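DUF4442 domain-containing protein (Pseudomonas aeruginosa, PDB 1YOC) is of unknown function but has a hotdog fold related to the PaaI thioesterases, so it may act on acyl thioesters such as acyl-CoA. Local coordinates at residues B[28-36]-B[47-55]. Residues are numbered along the deposited sequence; the frame is centred on the assembly and turned at random.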
loop_
_atom_site.group_PDB
_atom_site.type_symbol
_atom_site.label_atom_id
_atom_site.label_comp_id
_atom_site.label_asym_id
_atom_site.label_seq_id
_atom_site.Cartn_x
_atom_site.Cartn_y
_atom_site.Cartn_z
ATOM N N TYR B 28 -10.892 4.462 0.171
ATOM C CA TYR B 28 -9.852 3.700 -0.480
ATOM C C TYR B 28 -9.860 2.203 -0.161
ATOM O O TYR B 28 -9.346 1.430 -0.946
ATOM C CB TYR B 28 -8.452 4.338 -0.264
ATOM C CG TYR B 28 -7.457 3.835 -1.285
ATOM C CD1 TYR B 28 -7.659 4.054 -2.662
ATOM C CD2 TYR B 28 -6.330 3.086 -0.881
ATOM C CE1 TYR B 28 -6.759 3.520 -3.605
ATOM C CE2 TYR B 28 -5.430 2.569 -1.814
ATOM C CZ TYR B 28 -5.653 2.778 -3.152
ATOM O OH TYR B 28 -4.806 2.196 -4.037
ATOM N N PHE B 29 -10.418 1.789 0.967
ATOM C CA PHE B 29 -10.476 0.357 1.251
ATOM C C PHE B 29 -11.354 -0.379 0.225
ATOM O O PHE B 29 -11.142 -1.562 -0.061
ATOM C CB PHE B 29 -10.983 0.113 2.665
ATOM C CG PHE B 29 -9.936 0.357 3.725
ATOM C CD1 PHE B 29 -8.673 -0.239 3.633
ATOM C CD2 PHE B 29 -10.224 1.142 4.837
ATOM C CE1 PHE B 29 -7.724 -0.057 4.648
ATOM C CE2 PHE B 29 -9.285 1.312 5.841
ATOM C CZ PHE B 29 -8.038 0.710 5.748
ATOM N N ALA B 30 -12.308 0.338 -0.356
ATOM C CA ALA B 30 -13.202 -0.234 -1.370
ATOM C C ALA B 30 -12.437 -0.693 -2.607
ATOM O O ALA B 30 -12.914 -1.547 -3.353
ATOM C CB ALA B 30 -14.303 0.820 -1.775
ATOM N N SER B 31 -11.244 -0.144 -2.824
ATOM C CA SER B 31 -10.433 -0.520 -3.981
ATOM C C SER B 31 -10.094 -2.012 -3.941
ATOM O O SER B 31 -9.765 -2.578 -4.985
ATOM C CB SER B 31 -9.123 0.301 -4.094
ATOM O OG SER B 31 -8.248 0.091 -2.975
ATOM N N ILE B 32 -10.141 -2.647 -2.762
ATOM C CA ILE B 32 -9.908 -4.106 -2.753
ATOM C C ILE B 32 -11.185 -4.902 -2.428
ATOM O O ILE B 32 -11.139 -6.127 -2.386
ATOM C CB ILE B 32 -8.776 -4.542 -1.779
ATOM C CG1 ILE B 32 -9.105 -4.167 -0.328
ATOM C CG2 ILE B 32 -7.441 -3.874 -2.184
ATOM C CD1 ILE B 32 -8.110 -4.825 0.696
ATOM N N ALA B 33 -12.316 -4.217 -2.243
ATOM C CA ALA B 33 -13.619 -4.884 -1.953
ATOM C C ALA B 33 -13.476 -5.921 -0.847
ATOM O O ALA B 33 -13.783 -7.091 -1.013
ATOM C CB ALA B 33 -14.146 -5.554 -3.246
ATOM N N PRO B 34 -13.025 -5.490 0.334
ATOM C CA PRO B 34 -12.826 -6.419 1.449
ATOM C C PRO B 34 -14.072 -6.775 2.269
ATOM O O PRO B 34 -15.125 -6.133 2.140
ATOM C CB PRO B 34 -11.806 -5.661 2.301
ATOM C CG PRO B 34 -12.369 -4.199 2.208
ATOM C CD PRO B 34 -12.899 -4.081 0.777
ATOM N N GLN B 35 -13.937 -7.821 3.083
ATOM C CA GLN B 35 -15.004 -8.215 4.012
ATOM C C GLN B 35 -14.275 -8.638 5.282
ATOM O O GLN B 35 -13.101 -9.066 5.231
ATOM C CB GLN B 35 -15.786 -9.425 3.478
ATOM C CG GLN B 35 -16.539 -9.163 2.177
ATOM C CD GLN B 35 -17.718 -8.217 2.406
ATOM O OE1 GLN B 35 -18.231 -8.097 3.526
ATOM N NE2 GLN B 35 -18.146 -7.552 1.353
ATOM N N PHE B 36 -14.916 -8.494 6.422
ATOM C CA PHE B 36 -14.302 -8.993 7.654
ATOM C C PHE B 36 -14.878 -10.387 7.914
ATOM O O PHE B 36 -16.105 -10.610 7.740
ATOM C CB PHE B 36 -14.678 -8.138 8.862
ATOM C CG PHE B 36 -13.753 -6.985 9.091
ATOM C CD1 PHE B 36 -12.654 -7.101 9.951
ATOM C CD2 PHE B 36 -13.957 -5.784 8.427
ATOM C CE1 PHE B 36 -11.774 -6.006 10.126
ATOM C CE2 PHE B 36 -13.107 -4.719 8.599
ATOM C CZ PHE B 36 -12.003 -4.823 9.453
ATOM N N THR B 47 -10.904 -10.698 4.374
ATOM C CA THR B 47 -10.666 -11.420 3.131
ATOM C C THR B 47 -10.952 -10.446 1.990
ATOM O O THR B 47 -11.657 -9.477 2.195
ATOM C CB THR B 47 -11.654 -12.611 2.943
ATOM O OG1 THR B 47 -13.010 -12.122 2.997
ATOM C CG2 THR B 47 -11.479 -13.658 4.052
ATOM N N PHE B 48 -10.343 -10.647 0.819
ATOM C CA PHE B 48 -10.751 -9.843 -0.331
ATOM C C PHE B 48 -10.562 -10.746 -1.565
ATOM O O PHE B 48 -9.670 -11.610 -1.609
ATOM C CB PHE B 48 -10.039 -8.471 -0.438
ATOM C CG PHE B 48 -8.582 -8.532 -0.840
ATOM C CD1 PHE B 48 -8.216 -8.464 -2.176
ATOM C CD2 PHE B 48 -7.579 -8.549 0.153
ATOM C CE1 PHE B 48 -6.831 -8.389 -2.556
ATOM C CE2 PHE B 48 -6.213 -8.477 -0.188
ATOM C CZ PHE B 48 -5.832 -8.393 -1.527
ATOM N N PRO B 49 -11.410 -10.567 -2.583
ATOM C CA PRO B 49 -11.272 -11.434 -3.762
ATOM C C PRO B 49 -10.251 -11.061 -4.821
ATOM O O PRO B 49 -9.976 -9.888 -5.079
ATOM C CB PRO B 49 -12.682 -11.427 -4.352
ATOM C CG PRO B 49 -13.091 -9.962 -4.137
ATOM C CD PRO B 49 -12.579 -9.684 -2.682
ATOM N N LYS B 50 -9.708 -12.082 -5.464
ATOM C CA LYS B 50 -8.818 -11.827 -6.582
ATOM C C LYS B 50 -9.755 -11.410 -7.733
ATOM O O LYS B 50 -10.796 -12.057 -7.981
ATOM C CB LYS B 50 -8.076 -13.113 -6.973
ATOM C CG LYS B 50 -7.270 -12.972 -8.284
ATOM C CD LYS B 50 -6.196 -14.064 -8.380
ATOM C CE LYS B 50 -5.402 -13.977 -9.675
ATOM N NZ LYS B 50 -6.024 -14.734 -10.786
ATOM N N ARG B 51 -9.417 -10.331 -8.420
ATOM C CA ARG B 51 -10.219 -9.868 -9.556
ATOM C C ARG B 51 -9.301 -8.942 -10.362
ATOM O O ARG B 51 -8.294 -8.482 -9.828
ATOM C CB ARG B 51 -11.493 -9.138 -9.093
ATOM C CG ARG B 51 -11.190 -7.943 -8.208
ATOM C CD ARG B 51 -12.467 -7.158 -7.822
ATOM N NE ARG B 51 -12.111 -6.095 -6.887
ATOM C CZ ARG B 51 -12.623 -4.873 -6.904
ATOM N NH1 ARG B 51 -13.556 -4.534 -7.812
ATOM N NH2 ARG B 51 -12.143 -3.969 -6.066
ATOM N N ARG B 52 -9.635 -8.662 -11.629
ATOM C CA ARG B 52 -8.758 -7.823 -12.463
ATOM C C ARG B 52 -8.238 -6.546 -11.814
ATOM O O ARG B 52 -7.045 -6.238 -11.908
ATOM C CB ARG B 52 -9.469 -7.431 -13.779
ATOM C CG ARG B 52 -8.529 -6.801 -14.821
ATOM C CD ARG B 52 -9.319 -6.268 -16.047
ATOM N NE ARG B 52 -10.118 -5.138 -15.636
ATOM C CZ ARG B 52 -9.615 -3.918 -15.439
ATOM N NH1 ARG B 52 -8.320 -3.695 -15.655
ATOM N NH2 ARG B 52 -10.383 -2.945 -14.953
ATOM N N GLU B 53 -9.142 -5.838 -11.141
ATOM C CA GLU B 53 -8.881 -4.570 -10.483
ATOM C C GLU B 53 -7.771 -4.560 -9.423
ATOM O O GLU B 53 -7.193 -3.486 -9.142
ATOM C CB GLU B 53 -10.195 -4.009 -9.857
ATOM C CG GLU B 53 -11.263 -3.574 -10.885
ATOM C CD GLU B 53 -12.257 -4.681 -11.280
ATOM O OE1 GLU B 53 -11.996 -5.879 -11.076
ATOM O OE2 GLU B 53 -13.317 -4.339 -11.819
ATOM N N VAL B 54 -7.470 -5.710 -8.840
ATOM C CA VAL B 54 -6.396 -5.750 -7.818
ATOM C C VAL B 54 -5.125 -6.468 -8.292
ATOM O O VAL B 54 -4.281 -6.854 -7.491
ATOM C CB VAL B 54 -6.907 -6.412 -6.476
ATOM C CG1 VAL B 54 -7.960 -5.511 -5.842
ATOM C CG2 VAL B 54 -7.528 -7.804 -6.735
ATOM N N LEU B 55 -4.963 -6.615 -9.607
ATOM C CA LEU B 55 -3.776 -7.310 -10.102
ATOM C C LEU B 55 -2.593 -6.392 -10.395
ATOM O O LEU B 55 -2.757 -5.168 -10.533
ATOM C CB LEU B 55 -4.123 -8.094 -11.399
ATOM C CG LEU B 55 -5.319 -9.049 -11.223
ATOM C CD1 LEU B 55 -5.575 -9.814 -12.520
ATOM C CD2 LEU B 55 -5.041 -10.012 -10.054
HETATM O O HOH W 1 -14.274 -1.852 -5.731
HETATM O O HOH W 2 -9.167 -1.305 -7.380
HETATM O O HOH W 3 -10.740 -7.200 -4.745
#
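Gln-35 and Thr-47 form a hydrogen-bonded antiparallel pair, with Gln-35 N giving to Thr-47 O at 3.0 Å and Thr-47 N to Gln-35 O at 2.9 Å. One residue earlier, Pro-34 CA adds a CA-H...O contact to the same Thr-47 carbonyl. Ile-32 joins the apolar contacts, one branch on Phe-48 and the other on Val-54. With chi1 at 72°, CG of Phe-48 stands between the backbone N and the carbonyl carbon, and the ring turns one face to Ile-32, whose CD1 makes a CH-pi contact 4.2 Å from the Phe-48 ring centroid, with CB sitting nearer the rim. The other branch, Ile-32 CG2, meets Val-54 CG1 at 4.0 Å, the two side chains crossing at about a right angle. In the fold, this is the open end of the hairpin of strands 35-40 and 43-48, at one side of the hotdog sheet; helix 63-81 packs on Phe-48 through Ala-69, and Tyr-28 of the second subunit reaches Ile-32. Polar contacts gather at Arg-51, whose chain runs extended from CG to NE. Its guanidinium is sandwiched between Ala-33 CB on one face and Glu-53 CB on the other, while Arg-51 NH2 comes within 3.0 Å of Ser-31 O at the edge. Two waters connect Arg-51 to the backbone: one accepts from Arg-51 NH2 and donates to Ala-30 O; the other accepts from Arg-51 NE at 2.8 Å and donates to Ile-32 O and Pro-49 O.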